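Local coordinates for Rab5 protein, putative (Plasmodium falciparum, PDB 3CLV), which is a putative Rab5-type small G protein of the Ras family, with guanosine-5'-diphosphate bound in the model, at residues A[120-125]-A[150-155]. Numbering follows the deposited sequence.
Sequences AIVVFD and IILVAN. With GDP (guanosine-5'-diphosphate), chain D.
Phe124 lays its ring over Ala154 on the neighbouring parallel strand. Ala154 CA sits 4.0 Å from the centroid of the Phe124 ring in a CH-pi contact, and Ala154 CB reaches Phe124 CZ at 3.5 Å. Chi1 of 73° sets Phe124 CG between its own N and carbonyl carbon, swinging the ring across to the second strand, where CD1 also meets Leu152 CD1 at 3.9 Å. On the other face of the sheet, Ile121 straddles two neighbours: CG1 lies beside Ile151 CG2, while CG2 meets Val153 CG2 at 3.6 Å. Farther along, Val123 CG1 packs on Asn155 CB.

Five backbone hydrogen bonds join the strands, from Ile151 N to Ala120 O (2.9 Å) through to Asn155 N to Phe124 O (2.8 Å). Helix 129-145 covers Val122 and Phe124; helix 191-206 covers Ile121 and Ile151. Asn155 ND2 comes 3.3 Å from GDP N7 and bonds to Val18 O, while OD1 accepts from Ala185 N and also bonds Thr183 OG1, fixing the amide beside the base. Strands 119-125 and 149-155 with helix 129-145 form a beta-alpha-beta unit of the Ras-like P-loop fold; Asn155, Lys156 and Asp158 fit its Asn-Lys-x-Asp guanine-recognition motif, Asp158 hydrogen-bonding GDP.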
loop_
_atom_site.group_PDB
_atom_site.type_symbol
_atom_site.label_atom_id
_atom_site.label_comp_id
_atom_site.label_asym_id
_atom_site.label_seq_id
_atom_site.Cartn_x
_atom_site.Cartn_y
_atom_site.Cartn_z
ATOM N N ALA A 120 2.763 6.166 11.120
ATOM C CA ALA A 120 1.360 6.503 11.228
ATOM C C ALA A 120 1.252 7.838 11.933
ATOM O O ALA A 120 1.801 8.030 13.040
ATOM C CB ALA A 120 0.584 5.413 11.979
ATOM N N ILE A 121 0.572 8.770 11.272
ATOM C CA ILE A 121 0.251 10.070 11.836
ATOM C C ILE A 121 -1.210 10.056 12.265
ATOM O O ILE A 121 -2.122 10.012 11.417
ATOM C CB ILE A 121 0.473 11.227 10.814
ATOM C CG1 ILE A 121 1.894 11.219 10.256
ATOM C CG2 ILE A 121 0.160 12.605 11.450
ATOM C CD1 ILE A 121 2.064 12.186 9.036
ATOM N N VAL A 122 -1.437 10.082 13.578
ATOM C CA VAL A 122 -2.800 10.006 14.115
ATOM C C VAL A 122 -3.188 11.378 14.660
ATOM O O VAL A 122 -2.613 11.853 15.654
ATOM C CB VAL A 122 -2.967 8.913 15.211
ATOM C CG1 VAL A 122 -4.450 8.754 15.556
ATOM C CG2 VAL A 122 -2.412 7.576 14.735
ATOM N N VAL A 123 -4.146 12.012 13.994
ATOM C CA VAL A 123 -4.465 13.417 14.231
ATOM C C VAL A 123 -5.787 13.530 14.998
ATOM O O VAL A 123 -6.718 12.794 14.742
ATOM C CB VAL A 123 -4.599 14.189 12.865
ATOM C CG1 VAL A 123 -4.857 15.685 13.090
ATOM C CG2 VAL A 123 -3.368 13.962 12.010
ATOM N N PHE A 124 -5.850 14.454 15.947
ATOM C CA PHE A 124 -7.124 14.819 16.564
ATOM C C PHE A 124 -7.216 16.345 16.638
ATOM O O PHE A 124 -6.244 17.059 16.346
ATOM C CB PHE A 124 -7.310 14.124 17.931
ATOM C CG PHE A 124 -6.427 14.690 19.036
ATOM C CD1 PHE A 124 -5.119 14.233 19.202
ATOM C CD2 PHE A 124 -6.913 15.664 19.902
ATOM C CE1 PHE A 124 -4.291 14.756 20.195
ATOM C CE2 PHE A 124 -6.090 16.207 20.908
ATOM C CZ PHE A 124 -4.778 15.744 21.053
ATOM N N ASP A 125 -8.405 16.822 16.995
ATOM C CA ASP A 125 -8.727 18.246 17.063
ATOM C C ASP A 125 -8.841 18.560 18.556
ATOM O O ASP A 125 -9.644 17.951 19.273
ATOM C CB ASP A 125 -10.057 18.469 16.300
ATOM C CG ASP A 125 -10.633 19.878 16.447
ATOM O OD1 ASP A 125 -10.072 20.739 17.172
ATOM O OD2 ASP A 125 -11.706 20.098 15.825
ATOM N N ILE A 150 4.739 5.932 15.371
ATOM C CA ILE A 150 3.458 6.633 15.530
ATOM C C ILE A 150 3.689 8.015 16.133
ATOM O O ILE A 150 4.364 8.154 17.162
ATOM C CB ILE A 150 2.460 5.852 16.411
ATOM C CG1 ILE A 150 2.188 4.455 15.828
ATOM C CG2 ILE A 150 1.156 6.645 16.590
ATOM C CD1 ILE A 150 1.577 3.504 16.857
ATOM N N ILE A 151 3.128 9.020 15.468
ATOM C CA ILE A 151 3.079 10.378 15.984
ATOM C C ILE A 151 1.622 10.811 16.190
ATOM O O ILE A 151 0.788 10.746 15.263
ATOM C CB ILE A 151 3.919 11.369 15.139
ATOM C CG1 ILE A 151 3.955 12.763 15.790
ATOM C CG2 ILE A 151 3.466 11.406 13.639
ATOM C CD1 ILE A 151 5.250 13.537 15.394
ATOM N N LEU A 152 1.322 11.205 17.425
ATOM C CA LEU A 152 -0.007 11.667 17.775
ATOM C C LEU A 152 0.019 13.172 17.587
ATOM O O LEU A 152 0.908 13.854 18.110
ATOM C CB LEU A 152 -0.359 11.268 19.210
ATOM C CG LEU A 152 -1.689 11.762 19.771
ATOM C CD1 LEU A 152 -2.857 11.081 19.029
ATOM C CD2 LEU A 152 -1.760 11.452 21.275
ATOM N N VAL A 153 -0.930 13.687 16.803
ATOM C CA VAL A 153 -0.910 15.112 16.436
ATOM C C VAL A 153 -2.132 15.813 17.017
ATOM O O VAL A 153 -3.281 15.436 16.735
ATOM C CB VAL A 153 -0.827 15.346 14.889
ATOM C CG1 VAL A 153 -0.963 16.856 14.524
ATOM C CG2 VAL A 153 0.461 14.775 14.310
ATOM N N ALA A 154 -1.869 16.824 17.847
ATOM C CA ALA A 154 -2.915 17.674 18.407
ATOM C C ALA A 154 -3.071 18.883 17.495
ATOM O O ALA A 154 -2.332 19.869 17.621
ATOM C CB ALA A 154 -2.553 18.104 19.833
ATOM N N ASN A 155 -4.003 18.797 16.546
ATOM C CA ASN A 155 -4.203 19.883 15.595
ATOM C C ASN A 155 -5.228 20.939 16.076
ATOM O O ASN A 155 -6.063 20.663 16.943
ATOM C CB ASN A 155 -4.568 19.332 14.203
ATOM C CG ASN A 155 -4.462 20.385 13.094
ATOM O OD1 ASN A 155 -3.460 21.092 12.976
ATOM N ND2 ASN A 155 -5.483 20.438 12.235
HETATM P PB GDP D . -10.025 16.311 7.465
HETATM O O1B GDP D . -9.241 16.120 6.207
HETATM O O2B GDP D . -11.440 15.805 7.301
HETATM O O3B GDP D . -9.404 15.624 8.655
HETATM O O3A GDP D . -10.086 17.879 7.875
HETATM P PA GDP D . -9.989 19.137 6.852
HETATM O O1A GDP D . -11.025 19.002 5.749
HETATM O O2A GDP D . -8.596 19.410 6.375
HETATM O "O5'" GDP D . -10.450 20.337 7.819
HETATM C "C5'" GDP D . -11.755 20.386 8.408
HETATM C "C4'" GDP D . -12.047 21.841 8.792
HETATM O "O4'" GDP D . -11.176 22.261 9.845
HETATM C "C3'" GDP D . -11.866 22.857 7.667
HETATM O "O3'" GDP D . -12.896 23.831 7.873
HETATM C "C2'" GDP D . -10.504 23.500 7.936
HETATM O "O2'" GDP D . -10.380 24.848 7.459
HETATM C "C1'" GDP D . -10.466 23.446 9.456
HETATM N N9 GDP D . -9.100 23.312 9.970
HETATM C C8 GDP D . -8.196 22.374 9.612
HETATM N N7 GDP D . -7.049 22.548 10.295
HETATM C C5 GDP D . -7.227 23.608 11.117
HETATM C C6 GDP D . -6.412 24.331 12.122
HETATM O O6 GDP D . -5.240 23.957 12.365
HETATM N N1 GDP D . -6.982 25.388 12.760
HETATM C C2 GDP D . -8.254 25.802 12.524
HETATM N N2 GDP D . -8.739 26.863 13.218
HETATM N N3 GDP D . -9.060 25.195 11.596
HETATM C C4 GDP D . -8.594 24.110 10.895
#